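Local coordinates for protein ORF98 PTP-2 (Cydia pomonella granulosis virus, PDB 6I28) that probably removes phosphate from tyrosine and serine or threonine residues of proteins, possibly MAP kinases, as a viral dual-specificity phosphatase, at residues Tyr117-Met120 and Arg121-Ile125; Phe131-Val134 and Tyr135-Ala139. All blocks are in the same frame, centred on the assembly; numbering follows the deposited sequence.

Contact 1 (Tyr117-Met120 and Arg121-Ile125); sequences YYIM and RTNQI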
# COMPACT_ATOMS: atom_id res chain seq x y z
N TYR A 117 2.35 -3.92 -4.87
CA TYR A 117 1.40 -4.72 -5.64
C TYR A 117 0.55 -3.83 -6.55
O TYR A 117 0.31 -4.16 -7.72
CB TYR A 117 0.47 -5.48 -4.70
CG TYR A 117 -0.58 -6.30 -5.46
CD1 TYR A 117 -0.24 -7.25 -6.35
CD2 TYR A 117 -1.92 -6.07 -5.26
CE1 TYR A 117 -1.19 -8.02 -7.05
CE2 TYR A 117 -2.91 -6.78 -5.93
CZ TYR A 117 -2.56 -7.75 -6.83
OH TYR A 117 -3.51 -8.50 -7.52
N TYR A 118 0.08 -2.69 -6.02
CA TYR A 118 -0.58 -1.74 -6.88
C TYR A 118 0.24 -1.34 -8.08
O TYR A 118 -0.29 -1.30 -9.19
CB TYR A 118 -1.03 -0.50 -6.09
CG TYR A 118 -1.82 0.44 -6.92
CD1 TYR A 118 -3.18 0.20 -7.11
CD2 TYR A 118 -1.26 1.53 -7.59
CE1 TYR A 118 -3.94 0.99 -7.88
CE2 TYR A 118 -2.08 2.39 -8.36
CZ TYR A 118 -3.42 2.08 -8.52
OH TYR A 118 -4.29 2.83 -9.28
N ILE A 119 1.57 -1.15 -7.91
CA ILE A 119 2.40 -0.78 -9.05
C ILE A 119 2.66 -1.96 -9.99
O ILE A 119 2.64 -1.79 -11.21
CB ILE A 119 3.71 -0.16 -8.47
CG1 ILE A 119 3.39 1.21 -7.82
CG2 ILE A 119 4.81 -0.04 -9.53
CD1 ILE A 119 4.57 1.89 -7.20
N MET A 120 2.87 -3.17 -9.43
CA MET A 120 2.99 -4.37 -10.23
C MET A 120 1.78 -4.56 -11.12
O MET A 120 1.91 -4.79 -12.32
CB MET A 120 3.15 -5.61 -9.34
CG MET A 120 4.38 -5.67 -8.52
SD MET A 120 4.34 -7.04 -7.36
CE MET A 120 3.96 -8.40 -8.44
N ARG A 121 0.59 -4.34 -10.58
CA ARG A 121 -0.59 -4.72 -11.33
C ARG A 121 -1.07 -3.63 -12.29
O ARG A 121 -1.53 -3.94 -13.39
CB ARG A 121 -1.72 -5.06 -10.34
CG ARG A 121 -3.02 -5.42 -11.02
CD ARG A 121 -3.93 -6.16 -10.06
NE ARG A 121 -5.33 -6.16 -10.45
CZ ARG A 121 -6.30 -6.79 -9.78
NH1 ARG A 121 -6.02 -7.50 -8.71
NH2 ARG A 121 -7.56 -6.72 -10.18
N THR A 122 -0.94 -2.36 -11.92
CA THR A 122 -1.30 -1.30 -12.85
C THR A 122 -0.27 -1.16 -13.97
O THR A 122 -0.62 -0.74 -15.09
CB THR A 122 -1.46 0.05 -12.11
OG1 THR A 122 -0.27 0.46 -11.41
CG2 THR A 122 -2.70 0.02 -11.13
N ASN A 123 0.97 -1.55 -13.74
CA ASN A 123 2.00 -1.45 -14.77
C ASN A 123 2.29 -2.79 -15.43
O ASN A 123 2.95 -2.81 -16.46
CB ASN A 123 3.28 -0.88 -14.18
CG ASN A 123 3.15 0.60 -13.88
OD1 ASN A 123 3.29 1.43 -14.76
ND2 ASN A 123 2.84 0.92 -12.65
N GLN A 124 1.75 -3.88 -14.90
CA GLN A 124 2.04 -5.23 -15.37
C GLN A 124 3.55 -5.42 -15.42
O GLN A 124 4.14 -5.66 -16.49
CB GLN A 124 1.38 -5.51 -16.72
CG GLN A 124 -0.09 -5.59 -16.59
CD GLN A 124 -0.52 -6.84 -15.86
OE1 GLN A 124 -0.23 -7.95 -16.28
NE2 GLN A 124 -1.25 -6.66 -14.77
N ILE A 125 4.18 -5.28 -14.26
CA ILE A 125 5.61 -5.50 -14.09
C ILE A 125 5.82 -6.41 -12.88
O ILE A 125 4.97 -6.51 -12.01
CB ILE A 125 6.42 -4.18 -13.93
CG1 ILE A 125 6.05 -3.42 -12.65
CG2 ILE A 125 6.18 -3.25 -15.09
CD1 ILE A 125 6.79 -2.04 -12.48
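Arg-121 N bonds Tyr-117 O at 2.9 Å, Thr-122 N bonds Tyr-118 O and Asn-123 N bonds Ile-119 O, the last turn of helix 110-123. Gln-124 then takes a positive phi, and Ile-125 N reaches back to Met-120 O at 3.0 Å, on an in-plane lone pair: the 6→1 bond of a Schellman motif. Thr-122 OG1 sits between its own backbone N and carbonyl carbon (chi1 58°), from where it bonds Tyr-118 O at 2.8 Å, on the opposite face of that carbonyl's plane from Thr-122 N. The same rotamer lays Thr-122 CG2 over a face of the Tyr-118 ring, a CH-pi contact 3.6 Å from its centroid. Asn-123 folds back too, its ND2 meeting Ile-119 O at 3.1 Å on a lone pair, with that oxygen in the plane of the amide. Tyr-117 and Arg-121 run alongside each other; Arg-121 NH1 donates to Tyr-117 OH at 3.0 Å close to the guanidinium plane, which stands 82° from the ring. Glu-83 forms a salt bridge with that NH1, the C-terminal carboxylate of Glu-168 bonds the Tyr-117 OH, and Phe-86 makes a cation-pi contact with Arg-121. Two carbonyls of the last turn thus each take a backbone and a side-chain donor, while Tyr-117 and Arg-121 tie the helix to helix 82-95 and the C-terminus.

Contact 2 (Phe131-Val134 and Tyr135-Ala139); sequences FQYV and YGKRA
Phe-131 and Tyr-135 meet one turn apart on the C-terminal half of helix 127-137, part of the helical layer of the dual-specificity phosphatase fold. The tight part is the backbone, the Val-134 side and the arginine that follows. Tyr-135 N bonds Phe-131 O at 2.8 Å and Gly-136 N bonds Gln-132 O at 2.9 Å, with a weak second bond from Gly-136 N to Tyr-133 O. Val-134 O takes two donors: Arg-138 N in the carbonyl plane, and Lys-137 N, which stands well above it. The buried Val-134 side chain packs on Ile-116 of helix 110-123 and on the loop residues Ile-14 and Val-140. Arg-138 sends its extended chain away from the helix, its guanidinium forming a salt bridge with Asp-10 and bonding Thr-12 OG1 and the carbonyls of Ala-106 and Gly-107, the last two in the HCX5R phosphate-binding loop.

The aromatic side is looser, with Tyr-133, Tyr-135 and Lys-137 all exposed. Phe-131 and Tyr-135 point the same way, both with CG opposite the backbone N (chi1 162° and -172°), which brings the rings together obliquely: centroids 5.4 Å apart, planes at 45°, Phe-131 CZ 3.7 Å from Tyr-135 CD2.

At the solvent-facing edge the lysine chain bends across the end of the Tyr-133 ring, and Lys-137 NZ donates to Ile-14 O. Against this, the bond from Lys-137 NZ to Tyr-133 OH is weak, at 3.3 Å. Lys-137 CE lies 3.5 Å from Tyr-133 OH.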
# COMPACT_ATOMS: atom_id res chain seq x y z
N PHE A 131 9.58 -3.42 -6.88
CA PHE A 131 10.22 -3.20 -5.60
C PHE A 131 11.33 -2.17 -5.76
O PHE A 131 11.44 -1.23 -4.97
CB PHE A 131 10.76 -4.52 -5.04
CG PHE A 131 11.79 -4.34 -3.97
CD1 PHE A 131 11.47 -4.00 -2.67
CD2 PHE A 131 13.12 -4.52 -4.27
CE1 PHE A 131 12.47 -3.84 -1.71
CE2 PHE A 131 14.12 -4.34 -3.31
CZ PHE A 131 13.81 -4.00 -2.06
N GLN A 132 12.19 -2.34 -6.76
CA GLN A 132 13.24 -1.34 -6.95
C GLN A 132 12.69 0.06 -7.17
O GLN A 132 13.24 1.03 -6.63
CB GLN A 132 14.18 -1.75 -8.09
CG GLN A 132 14.88 -3.11 -7.87
CD GLN A 132 16.02 -3.07 -6.83
OE1 GLN A 132 16.37 -4.09 -6.22
NE2 GLN A 132 16.58 -1.89 -6.60
N TYR A 133 11.61 0.21 -7.94
CA TYR A 133 11.04 1.54 -8.12
C TYR A 133 10.64 2.14 -6.77
O TYR A 133 11.02 3.28 -6.43
CB TYR A 133 9.83 1.52 -9.08
CG TYR A 133 9.28 2.93 -9.31
CD1 TYR A 133 9.79 3.75 -10.32
CD2 TYR A 133 8.28 3.45 -8.48
CE1 TYR A 133 9.32 5.04 -10.51
CE2 TYR A 133 7.80 4.75 -8.66
CZ TYR A 133 8.32 5.54 -9.68
OH TYR A 133 7.84 6.84 -9.84
N VAL A 134 9.87 1.40 -5.97
CA VAL A 134 9.46 1.91 -4.68
C VAL A 134 10.66 2.16 -3.77
O VAL A 134 10.69 3.16 -3.04
CB VAL A 134 8.43 0.98 -4.00
CG1 VAL A 134 8.29 1.43 -2.58
CG2 VAL A 134 7.18 0.93 -4.82
N TYR A 135 11.66 1.27 -3.79
CA TYR A 135 12.79 1.35 -2.88
C TYR A 135 13.66 2.55 -3.19
O TYR A 135 14.26 3.14 -2.30
CB TYR A 135 13.65 0.09 -2.96
CG TYR A 135 14.73 -0.01 -1.90
CD1 TYR A 135 16.00 0.55 -2.11
CD2 TYR A 135 14.51 -0.68 -0.71
CE1 TYR A 135 16.99 0.46 -1.13
CE2 TYR A 135 15.50 -0.79 0.27
CZ TYR A 135 16.72 -0.21 0.05
OH TYR A 135 17.70 -0.31 1.01
N GLY A 136 13.68 2.95 -4.46
CA GLY A 136 14.34 4.18 -4.83
C GLY A 136 13.76 5.43 -4.20
O GLY A 136 14.47 6.44 -4.11
N LYS A 137 12.48 5.41 -3.80
CA LYS A 137 11.90 6.57 -3.13
C LYS A 137 11.84 6.43 -1.61
O LYS A 137 11.92 7.43 -0.89
CB LYS A 137 10.48 6.86 -3.65
CG LYS A 137 10.32 6.82 -5.18
CD LYS A 137 10.38 8.24 -5.84
CE LYS A 137 9.95 8.20 -7.33
NZ LYS A 137 8.80 9.13 -7.60
N ARG A 138 11.73 5.20 -1.11
CA ARG A 138 11.67 4.94 0.33
C ARG A 138 12.26 3.56 0.53
O ARG A 138 11.78 2.60 -0.09
CB ARG A 138 10.25 4.97 0.85
CG ARG A 138 10.11 4.70 2.39
CD ARG A 138 8.65 4.67 2.79
NE ARG A 138 8.44 4.39 4.22
CZ ARG A 138 8.58 5.28 5.21
NH1 ARG A 138 8.92 6.54 4.93
NH2 ARG A 138 8.37 4.93 6.48
N ALA A 139 13.27 3.45 1.38
CA ALA A 139 13.84 2.14 1.70
C ALA A 139 12.75 1.29 2.34
O ALA A 139 12.31 1.58 3.44
CB ALA A 139 15.03 2.29 2.64

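Contacts 1 and 2 lie on consecutive helices, 110-123 and 127-137, with centres about 14 Å apart, and meet directly: Ile-119 CD1 packs on Val-134 CG2 at 3.7 Å and on Tyr-133 CD2 at 4.2 Å. Helix 110-123 starts at the last residue of the HCX5R signature, so contact 1 lies at the end of that helix far from the phosphate-binding loop, whereas contact 2 reaches the loop through Arg-138, which probably steadies its backbone. The Arg-138 side chain is about 9 Å from a bound calcium ion. A glycerol, probably from crystallisation, lies about 4 Å from the side chain of Asn-123 and a glycerol about 3 Å from that of Tyr-133.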